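Local atomic coordinates of YerB protein (Bacillus subtilis, PDB entry 2PSB), a protein that is a putative membrane lipoprotein of unknown function that interacts with the DNA helicase PcrA. Residues K256-Q261 against V265-W270; Y182-D187 against I231-A236. One frame throughout, in Å; residues are numbered along the deposited sequence.

Interaction 1 (K256-Q261 against V265-W270); sequences KGLLFQ and VIETDW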
ATOM      1  N   LYS A 256      -4.896 -17.058  -6.530  1.00 41.06           N
ATOM      2  CA  LYS A 256      -3.476 -17.380  -6.581  1.00 40.29           C
ATOM      3  C   LYS A 256      -2.545 -16.178  -6.516  1.00 39.20           C
ATOM      4  O   LYS A 256      -2.969 -15.034  -6.685  1.00 38.44           O
ATOM      5  CB  LYS A 256      -3.186 -18.189  -7.843  1.00 43.03           C
ATOM      6  CG  LYS A 256      -3.777 -17.591  -9.104  1.00 44.52           C
ATOM      7  CD  LYS A 256      -3.660 -18.562 -10.277  1.00 48.45           C
ATOM      8  CE  LYS A 256      -4.491 -19.823 -10.062  1.00 47.75           C
ATOM      9  NZ  LYS A 256      -4.124 -20.578  -8.824  1.00 48.40           N
ATOM     10  N   GLY A 257      -1.266 -16.452  -6.276  1.00 37.35           N
ATOM     11  CA  GLY A 257      -0.294 -15.383  -6.192  1.00 37.90           C
ATOM     12  C   GLY A 257       1.131 -15.877  -6.107  1.00 36.90           C
ATOM     13  O   GLY A 257       1.378 -17.075  -6.064  1.00 37.55           O
ATOM     14  N   LEU A 258       2.063 -14.930  -6.080  1.00 36.53           N
ATOM     15  CA  LEU A 258       3.491 -15.198  -6.008  1.00 34.26           C
ATOM     16  C   LEU A 258       4.099 -14.457  -4.831  1.00 33.34           C
ATOM     17  O   LEU A 258       3.752 -13.316  -4.560  1.00 34.20           O
ATOM     18  CB  LEU A 258       4.175 -14.730  -7.294  1.00 34.01           C
ATOM     19  CG  LEU A 258       4.100 -15.582  -8.563  1.00 35.23           C
ATOM     20  CD1 LEU A 258       2.932 -16.562  -8.535  1.00 35.55           C
ATOM     21  CD2 LEU A 258       3.997 -14.646  -9.729  1.00 32.51           C
ATOM     22  N   LEU A 259       5.033 -15.101  -4.152  1.00 33.43           N
ATOM     23  CA  LEU A 259       5.686 -14.493  -3.008  1.00 31.63           C
ATOM     24  C   LEU A 259       7.197 -14.516  -3.194  1.00 32.66           C
ATOM     25  O   LEU A 259       7.793 -15.583  -3.343  1.00 33.50           O
ATOM     26  CB  LEU A 259       5.296 -15.247  -1.737  1.00 28.01           C
ATOM     27  CG  LEU A 259       5.822 -14.687  -0.415  1.00 28.53           C
ATOM     28  CD1 LEU A 259       5.297 -13.242  -0.181  1.00 24.89           C
ATOM     29  CD2 LEU A 259       5.375 -15.608   0.706  1.00 26.12           C
ATOM     30  N   PHE A 260       7.806 -13.330  -3.195  1.00 33.55           N
ATOM     31  CA  PHE A 260       9.248 -13.189  -3.363  1.00 32.33           C
ATOM     32  C   PHE A 260       9.908 -12.644  -2.113  1.00 33.55           C
ATOM     33  O   PHE A 260       9.617 -11.523  -1.677  1.00 31.33           O
ATOM     34  CB  PHE A 260       9.589 -12.236  -4.509  1.00 32.40           C
ATOM     35  CG  PHE A 260       9.006 -12.626  -5.827  1.00 33.45           C
ATOM     36  CD1 PHE A 260       7.656 -12.438  -6.087  1.00 33.93           C
ATOM     37  CD2 PHE A 260       9.817 -13.184  -6.821  1.00 34.46           C
ATOM     38  CE1 PHE A 260       7.113 -12.795  -7.319  1.00 33.94           C
ATOM     39  CE2 PHE A 260       9.283 -13.544  -8.054  1.00 33.40           C
ATOM     40  CZ  PHE A 260       7.929 -13.350  -8.304  1.00 33.85           C
ATOM     41  N   GLN A 261      10.815 -13.436  -1.556  1.00 34.73           N
ATOM     42  CA  GLN A 261      11.556 -13.054  -0.366  1.00 37.98           C
ATOM     43  C   GLN A 261      12.916 -13.754  -0.420  1.00 39.99           C
ATOM     44  O   GLN A 261      13.009 -14.896  -0.863  1.00 42.20           O
ATOM     45  CB  GLN A 261      10.770 -13.455   0.892  1.00 36.97           C
ATOM     46  CG  GLN A 261       9.880 -14.660   0.691  1.00 37.16           C
ATOM     47  CD  GLN A 261       9.155 -15.101   1.956  1.00 37.21           C
ATOM     48  OE1 GLN A 261       8.450 -14.321   2.603  1.00 36.16           O
ATOM     49  NE2 GLN A 261       9.315 -16.367   2.303  1.00 38.58           N
ATOM     50  N   VAL A 265      11.406 -17.309  -4.785  1.00 42.88           N
ATOM     51  CA  VAL A 265      10.094 -17.125  -5.380  1.00 43.35           C
ATOM     52  C   VAL A 265       9.278 -18.313  -4.882  1.00 44.48           C
ATOM     53  O   VAL A 265       9.813 -19.408  -4.701  1.00 46.19           O
ATOM     54  CB  VAL A 265      10.155 -17.140  -6.928  1.00 42.80           C
ATOM     55  CG1 VAL A 265      10.820 -18.401  -7.413  1.00 43.05           C
ATOM     56  CG2 VAL A 265       8.753 -17.033  -7.508  1.00 42.53           C
ATOM     57  N   ILE A 266       7.993 -18.090  -4.634  1.00 44.34           N
ATOM     58  CA  ILE A 266       7.122 -19.145  -4.136  1.00 41.12           C
ATOM     59  C   ILE A 266       5.773 -19.013  -4.799  1.00 40.81           C
ATOM     60  O   ILE A 266       5.160 -17.947  -4.756  1.00 42.26           O
ATOM     61  CB  ILE A 266       6.903 -19.030  -2.614  1.00 39.01           C
ATOM     62  CG1 ILE A 266       8.241 -19.073  -1.884  1.00 39.57           C
ATOM     63  CG2 ILE A 266       5.993 -20.147  -2.134  1.00 36.64           C
ATOM     64  CD1 ILE A 266       8.131 -18.805  -0.396  1.00 36.08           C
ATOM     65  N   GLU A 267       5.313 -20.087  -5.429  1.00 40.25           N
ATOM     66  CA  GLU A 267       4.005 -20.050  -6.061  1.00 41.72           C
ATOM     67  C   GLU A 267       3.011 -20.238  -4.935  1.00 39.96           C
ATOM     68  O   GLU A 267       3.194 -21.097  -4.077  1.00 39.88           O
ATOM     69  CB  GLU A 267       3.857 -21.170  -7.090  1.00 43.12           C
ATOM     70  CG  GLU A 267       4.036 -20.714  -8.526  1.00 46.57           C
ATOM     71  CD  GLU A 267       3.578 -21.763  -9.527  1.00 50.38           C
ATOM     72  OE1 GLU A 267       4.329 -22.738  -9.764  1.00 49.33           O
ATOM     73  OE2 GLU A 267       2.456 -21.614 -10.062  1.00 50.29           O
ATOM     74  N   THR A 268       1.957 -19.440  -4.915  1.00 39.01           N
ATOM     75  CA  THR A 268       1.008 -19.579  -3.827  1.00 38.59           C
ATOM     76  C   THR A 268      -0.406 -19.177  -4.176  1.00 37.34           C
ATOM     77  O   THR A 268      -0.706 -18.793  -5.304  1.00 36.68           O
ATOM     78  CB  THR A 268       1.459 -18.742  -2.608  1.00 38.42           C
ATOM     79  OG1 THR A 268       0.635 -19.061  -1.481  1.00 45.72           O
ATOM     80  CG2 THR A 268       1.332 -17.260  -2.901  1.00 34.41           C
ATOM     81  N   ASP A 269      -1.272 -19.308  -3.181  1.00 39.08           N
ATOM     82  CA  ASP A 269      -2.664 -18.919  -3.285  1.00 40.18           C
ATOM     83  C   ASP A 269      -2.792 -17.846  -2.224  1.00 39.67           C
ATOM     84  O   ASP A 269      -1.796 -17.425  -1.633  1.00 38.82           O
ATOM     85  CB  ASP A 269      -3.592 -20.089  -2.948  1.00 42.38           C
ATOM     86  CG  ASP A 269      -3.587 -21.164  -4.019  1.00 44.11           C
ATOM     87  OD1 ASP A 269      -4.040 -20.878  -5.146  1.00 45.90           O
ATOM     88  OD2 ASP A 269      -3.125 -22.285  -3.731  1.00 43.63           O
ATOM     89  N   TRP A 270      -4.015 -17.396  -1.995  1.00 40.22           N
ATOM     90  CA  TRP A 270      -4.279 -16.387  -0.982  1.00 39.60           C
ATOM     91  C   TRP A 270      -5.754 -16.411  -0.613  1.00 40.16           C
ATOM     92  O   TRP A 270      -6.623 -16.599  -1.468  1.00 41.66           O
ATOM     93  CB  TRP A 270      -3.891 -14.986  -1.472  1.00 36.85           C
ATOM     94  CG  TRP A 270      -4.706 -14.481  -2.624  1.00 35.50           C
ATOM     95  CD1 TRP A 270      -4.406 -14.587  -3.954  1.00 34.41           C
ATOM     96  CD2 TRP A 270      -5.981 -13.829  -2.554  1.00 34.47           C
ATOM     97  NE1 TRP A 270      -5.414 -14.049  -4.712  1.00 34.41           N
ATOM     98  CE2 TRP A 270      -6.395 -13.580  -3.879  1.00 34.04           C
ATOM     99  CE3 TRP A 270      -6.817 -13.437  -1.500  1.00 33.25           C
ATOM    100  CZ2 TRP A 270      -7.612 -12.953  -4.181  1.00 34.47           C
ATOM    101  CZ3 TRP A 270      -8.028 -12.811  -1.802  1.00 30.35           C
ATOM    102  CH2 TRP A 270      -8.412 -12.581  -3.128  1.00 32.01           C
TER

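Interaction 2 (Y182-D187 against I231-A236); sequences YNVRVD and IFIVEA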
ATOM      1  N   TYR A 182      16.040 -14.381  -7.469  1.00 54.88           N
ATOM      2  CA  TYR A 182      15.122 -14.121  -8.575  1.00 52.35           C
ATOM      3  C   TYR A 182      14.517 -12.719  -8.499  1.00 50.92           C
ATOM      4  O   TYR A 182      14.096 -12.267  -7.432  1.00 51.11           O
ATOM      5  CB  TYR A 182      13.990 -15.150  -8.570  1.00 52.75           C
ATOM      6  CG  TYR A 182      14.434 -16.551  -8.899  1.00 54.37           C
ATOM      7  CD1 TYR A 182      14.538 -16.970 -10.221  1.00 54.28           C
ATOM      8  CD2 TYR A 182      14.768 -17.454  -7.889  1.00 54.92           C
ATOM      9  CE1 TYR A 182      14.962 -18.256 -10.537  1.00 55.42           C
ATOM     10  CE2 TYR A 182      15.198 -18.746  -8.189  1.00 55.90           C
ATOM     11  CZ  TYR A 182      15.292 -19.138  -9.520  1.00 56.18           C
ATOM     12  OH  TYR A 182      15.714 -20.406  -9.844  1.00 54.73           O
ATOM     13  N   ASN A 183      14.477 -12.035  -9.638  1.00 48.23           N
ATOM     14  CA  ASN A 183      13.902 -10.700  -9.701  1.00 45.51           C
ATOM     15  C   ASN A 183      12.560 -10.827 -10.410  1.00 44.45           C
ATOM     16  O   ASN A 183      12.304 -11.825 -11.085  1.00 44.36           O
ATOM     17  CB  ASN A 183      14.817  -9.748 -10.474  1.00 44.41           C
ATOM     18  CG  ASN A 183      16.183  -9.592  -9.823  1.00 45.44           C
ATOM     19  OD1 ASN A 183      16.293  -9.492  -8.603  1.00 43.60           O
ATOM     20  ND2 ASN A 183      17.232  -9.557 -10.642  1.00 45.75           N
ATOM     21  N   VAL A 184      11.705  -9.825 -10.254  1.00 42.86           N
ATOM     22  CA  VAL A 184      10.389  -9.851 -10.876  1.00 42.16           C
ATOM     23  C   VAL A 184       9.966  -8.500 -11.450  1.00 43.50           C
ATOM     24  O   VAL A 184      10.364  -7.442 -10.959  1.00 42.11           O
ATOM     25  CB  VAL A 184       9.311 -10.321  -9.864  1.00 42.42           C
ATOM     26  CG1 VAL A 184       9.318  -9.416  -8.638  1.00 42.46           C
ATOM     27  CG2 VAL A 184       7.939 -10.321 -10.516  1.00 42.06           C
ATOM     28  N   ARG A 185       9.155  -8.565 -12.502  1.00 43.82           N
ATOM     29  CA  ARG A 185       8.621  -7.392 -13.173  1.00 44.71           C
ATOM     30  C   ARG A 185       7.102  -7.537 -13.249  1.00 44.80           C
ATOM     31  O   ARG A 185       6.584  -8.645 -13.350  1.00 45.04           O
ATOM     32  CB  ARG A 185       9.191  -7.270 -14.593  1.00 46.31           C
ATOM     33  CG  ARG A 185      10.648  -6.826 -14.666  1.00 49.89           C
ATOM     34  CD  ARG A 185      11.627  -7.943 -14.348  1.00 53.29           C
ATOM     35  NE  ARG A 185      13.004  -7.450 -14.347  1.00 56.13           N
ATOM     36  CZ  ARG A 185      13.589  -6.854 -13.312  1.00 55.16           C
ATOM     37  NH1 ARG A 185      14.844  -6.435 -13.409  1.00 56.93           N
ATOM     38  NH2 ARG A 185      12.929  -6.701 -12.172  1.00 54.01           N
ATOM     39  N   VAL A 186       6.393  -6.414 -13.202  1.00 44.59           N
ATOM     40  CA  VAL A 186       4.937  -6.421 -13.265  1.00 43.17           C
ATOM     41  C   VAL A 186       4.515  -5.392 -14.299  1.00 42.85           C
ATOM     42  O   VAL A 186       4.859  -4.215 -14.197  1.00 42.19           O
ATOM     43  CB  VAL A 186       4.308  -6.043 -11.898  1.00 42.89           C
ATOM     44  CG1 VAL A 186       2.791  -6.188 -11.952  1.00 42.27           C
ATOM     45  CG2 VAL A 186       4.898  -6.918 -10.797  1.00 40.72           C
ATOM     46  N   ASP A 187       3.785  -5.841 -15.309  1.00 42.63           N
ATOM     47  CA  ASP A 187       3.329  -4.933 -16.345  1.00 43.90           C
ATOM     48  C   ASP A 187       1.836  -4.672 -16.224  1.00 43.99           C
ATOM     49  O   ASP A 187       1.025  -5.585 -16.357  1.00 41.97           O
ATOM     50  CB  ASP A 187       3.646  -5.498 -17.729  1.00 45.74           C
ATOM     51  CG  ASP A 187       2.979  -4.719 -18.832  1.00 46.74           C
ATOM     52  OD1 ASP A 187       3.128  -3.477 -18.867  1.00 50.08           O
ATOM     53  OD2 ASP A 187       2.303  -5.350 -19.667  1.00 47.90           O
ATOM     54  N   ILE A 231       7.806  -9.290  -1.545  1.00 28.31           N
ATOM     55  CA  ILE A 231       7.043  -8.848  -2.699  1.00 27.76           C
ATOM     56  C   ILE A 231       5.930  -9.896  -2.803  1.00 30.28           C
ATOM     57  O   ILE A 231       6.185 -11.093  -3.019  1.00 30.55           O
ATOM     58  CB  ILE A 231       7.839  -8.850  -4.029  1.00 28.54           C
ATOM     59  CG1 ILE A 231       9.235  -8.229  -3.857  1.00 28.80           C
ATOM     60  CG2 ILE A 231       7.034  -8.086  -5.076  1.00 26.33           C
ATOM     61  CD1 ILE A 231       9.264  -6.788  -3.382  1.00 27.69           C
ATOM     62  N   PHE A 232       4.697  -9.433  -2.650  1.00 28.30           N
ATOM     63  CA  PHE A 232       3.538 -10.293  -2.673  1.00 28.91           C
ATOM     64  C   PHE A 232       2.615  -9.917  -3.828  1.00 31.31           C
ATOM     65  O   PHE A 232       1.888  -8.918  -3.754  1.00 33.51           O
ATOM     66  CB  PHE A 232       2.819 -10.156  -1.331  1.00 27.46           C
ATOM     67  CG  PHE A 232       1.677 -11.108  -1.144  1.00 27.42           C
ATOM     68  CD1 PHE A 232       1.563 -12.260  -1.923  1.00 24.72           C
ATOM     69  CD2 PHE A 232       0.732 -10.878  -0.146  1.00 27.60           C
ATOM     70  CE1 PHE A 232       0.529 -13.158  -1.708  1.00 25.57           C
ATOM     71  CE2 PHE A 232      -0.307 -11.776   0.074  1.00 28.46           C
ATOM     72  CZ  PHE A 232      -0.405 -12.921  -0.711  1.00 26.72           C
ATOM     73  N   ILE A 233       2.653 -10.717  -4.892  1.00 31.75           N
ATOM     74  CA  ILE A 233       1.831 -10.463  -6.069  1.00 31.80           C
ATOM     75  C   ILE A 233       0.540 -11.237  -5.910  1.00 31.91           C
ATOM     76  O   ILE A 233       0.553 -12.457  -5.806  1.00 30.93           O
ATOM     77  CB  ILE A 233       2.586 -10.889  -7.368  1.00 33.83           C
ATOM     78  CG1 ILE A 233       3.906 -10.115  -7.447  1.00 33.41           C
ATOM     79  CG2 ILE A 233       1.723 -10.623  -8.616  1.00 31.14           C
ATOM     80  CD1 ILE A 233       4.828 -10.544  -8.562  1.00 38.60           C
ATOM     81  N   VAL A 234      -0.573 -10.509  -5.871  1.00 32.33           N
ATOM     82  CA  VAL A 234      -1.887 -11.111  -5.686  1.00 32.74           C
ATOM     83  C   VAL A 234      -2.800 -11.001  -6.911  1.00 34.81           C
ATOM     84  O   VAL A 234      -2.949  -9.926  -7.486  1.00 33.77           O
ATOM     85  CB  VAL A 234      -2.570 -10.475  -4.447  1.00 33.09           C
ATOM     86  CG1 VAL A 234      -4.029 -10.869  -4.362  1.00 33.47           C
ATOM     87  CG2 VAL A 234      -1.840 -10.923  -3.183  1.00 33.77           C
ATOM     88  N   GLU A 235      -3.401 -12.125  -7.304  1.00 36.33           N
ATOM     89  CA  GLU A 235      -4.305 -12.156  -8.454  1.00 35.83           C
ATOM     90  C   GLU A 235      -5.742 -12.083  -7.986  1.00 36.66           C
ATOM     91  O   GLU A 235      -6.251 -13.012  -7.371  1.00 37.38           O
ATOM     92  CB  GLU A 235      -4.120 -13.435  -9.272  1.00 36.05           C
ATOM     93  CG  GLU A 235      -4.954 -13.449 -10.557  1.00 36.43           C
ATOM     94  CD  GLU A 235      -4.668 -14.650 -11.445  1.00 38.48           C
ATOM     95  OE1 GLU A 235      -5.065 -15.782 -11.084  1.00 38.75           O
ATOM     96  OE2 GLU A 235      -4.033 -14.466 -12.506  1.00 33.97           O
ATOM     97  N   ALA A 236      -6.401 -10.979  -8.304  1.00 38.41           N
ATOM     98  CA  ALA A 236      -7.779 -10.764  -7.889  1.00 38.86           C
ATOM     99  C   ALA A 236      -8.650 -10.357  -9.070  1.00 39.68           C
ATOM    100  O   ALA A 236      -8.206  -9.622  -9.952  1.00 39.07           O
ATOM    101  CB  ALA A 236      -7.819  -9.687  -6.812  1.00 35.76           C
TER

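Interaction 1 (K256-Q261 against V265-W270)
Phe260 and Val265 stand side by side near the turn of this antiparallel beta hairpin, pointing the same way off the sheet. Val265 CG2 comes up obliquely to the ring, 3.6 Å from Phe260 CE2: CG1 sits between the backbone N and the carbonyl carbon (chi1 55°), which leaves CG2 anti to the N and turned to the ring. Putting an alanine in place of Phe260 would probably leave Val265 CG2 without its apolar mate and open a gap beside Ile231 and Ile233, which also touch the ring. At the far end of the same face, the Lys256 chain bends in its last two torsions and crosses Asp269, giving a long salt bridge from Lys256 NZ to Asp269 OD1 (3.7 Å).

The other face carries Leu259 and Ile266, packed with Leu259 CB 4.2 Å from Ile266 CB; the end of Ile266 reaches on to the amide of Gln261. Beyond them Thr268 turns its methyl toward the facing strand, CG2 lying 3.2 Å from Gly257 O. Trp270 lies edge-on to the neighbouring backbone: its CD1 is 3.1 Å from Lys256 O, near the ring plane, while NE1 donates to Glu235 O on the next strand. Backbone bonds underlie all this. Gly257 and Thr268 exchange two hydrogen bonds, Gly257 N to Thr268 O measuring 2.6 Å; Leu259 N gives one to Ile266 O, and the return bond from Ile266 N to Leu259 O is weak.

The hairpin continues a sheet in both directions: strand 255-261 pairs with 230-240, and strand 264-273 with 276-281. Leu258 and Phe260 pack on Ala304 and Ile306 of strand 304-307, respectively, while on the reverse Leu259 touches Phe288 and Thr268 touches Leu286.

Interaction 2 (Y182-D187 against I231-A236)
Val184 and Val186 meet Ile231 and Ile233 in the face-to-face packing of two beta sheets, a wholly apolar contact in the buried interior. Strand 183-187 belongs to a six-stranded antiparallel sheet, between 196-202 and 304-307; strand 230-240 lies in a second sheet, antiparallel to 255-261 and parallel to 293-298. The axes of the two segments come within 10.1 Å and run at 40° to each other, so side chains alone bridge the space.

Val184 and Ile233 do most of it, reaching toward each other tip to tip, with Val184 CG2 3.7 Å from Ile233 CD1. Ile233 gets this far because its chain is extended at chi2 (173°), which carries CD1 out to the opposing sheet. The same methyl also meets Val186 CG2 at 4.3 Å, so it lies against both valines. The other branch of Val184 turns to the neighbouring isoleucine, CG1 lying 4.4 Å from Ile231 CG2, a looser approach.

Phe260 of strand 255-261 also touches Val184; Tyr199 packs on Val184 and Ile231, and Val298 on Val186 and Ile233. On the reverse of strand 183-187, Arg185 points away from this core and folds back along its own strand: Arg185 NH2 donates to Val184 O at 2.9 Å, approaching from 70° above the carbonyl plane.

In the fold
After the strands and helices of the N-terminal half, the chain enters 182-187, then runs through strands 196-202, 207-212 and 215-219 before returning as 231-236; interaction 2 closes that 43-residue loop and joins two sheets. Only afterwards, past strand 247-250, does the chain form the hairpin of interaction 1, whose two segments are separated by only three residues. The two loops therefore follow in series, neither nested nor crossing. They meet because 256-261 pairs with 231-236: Phe260 N lies 2.8 Å from Ile231 O, a probable hydrogen bond, and Phe260 CE1 packs 3.4 Å from Ile233 CD1. Thus the hairpin's Phe260 takes part in the core between the sheets.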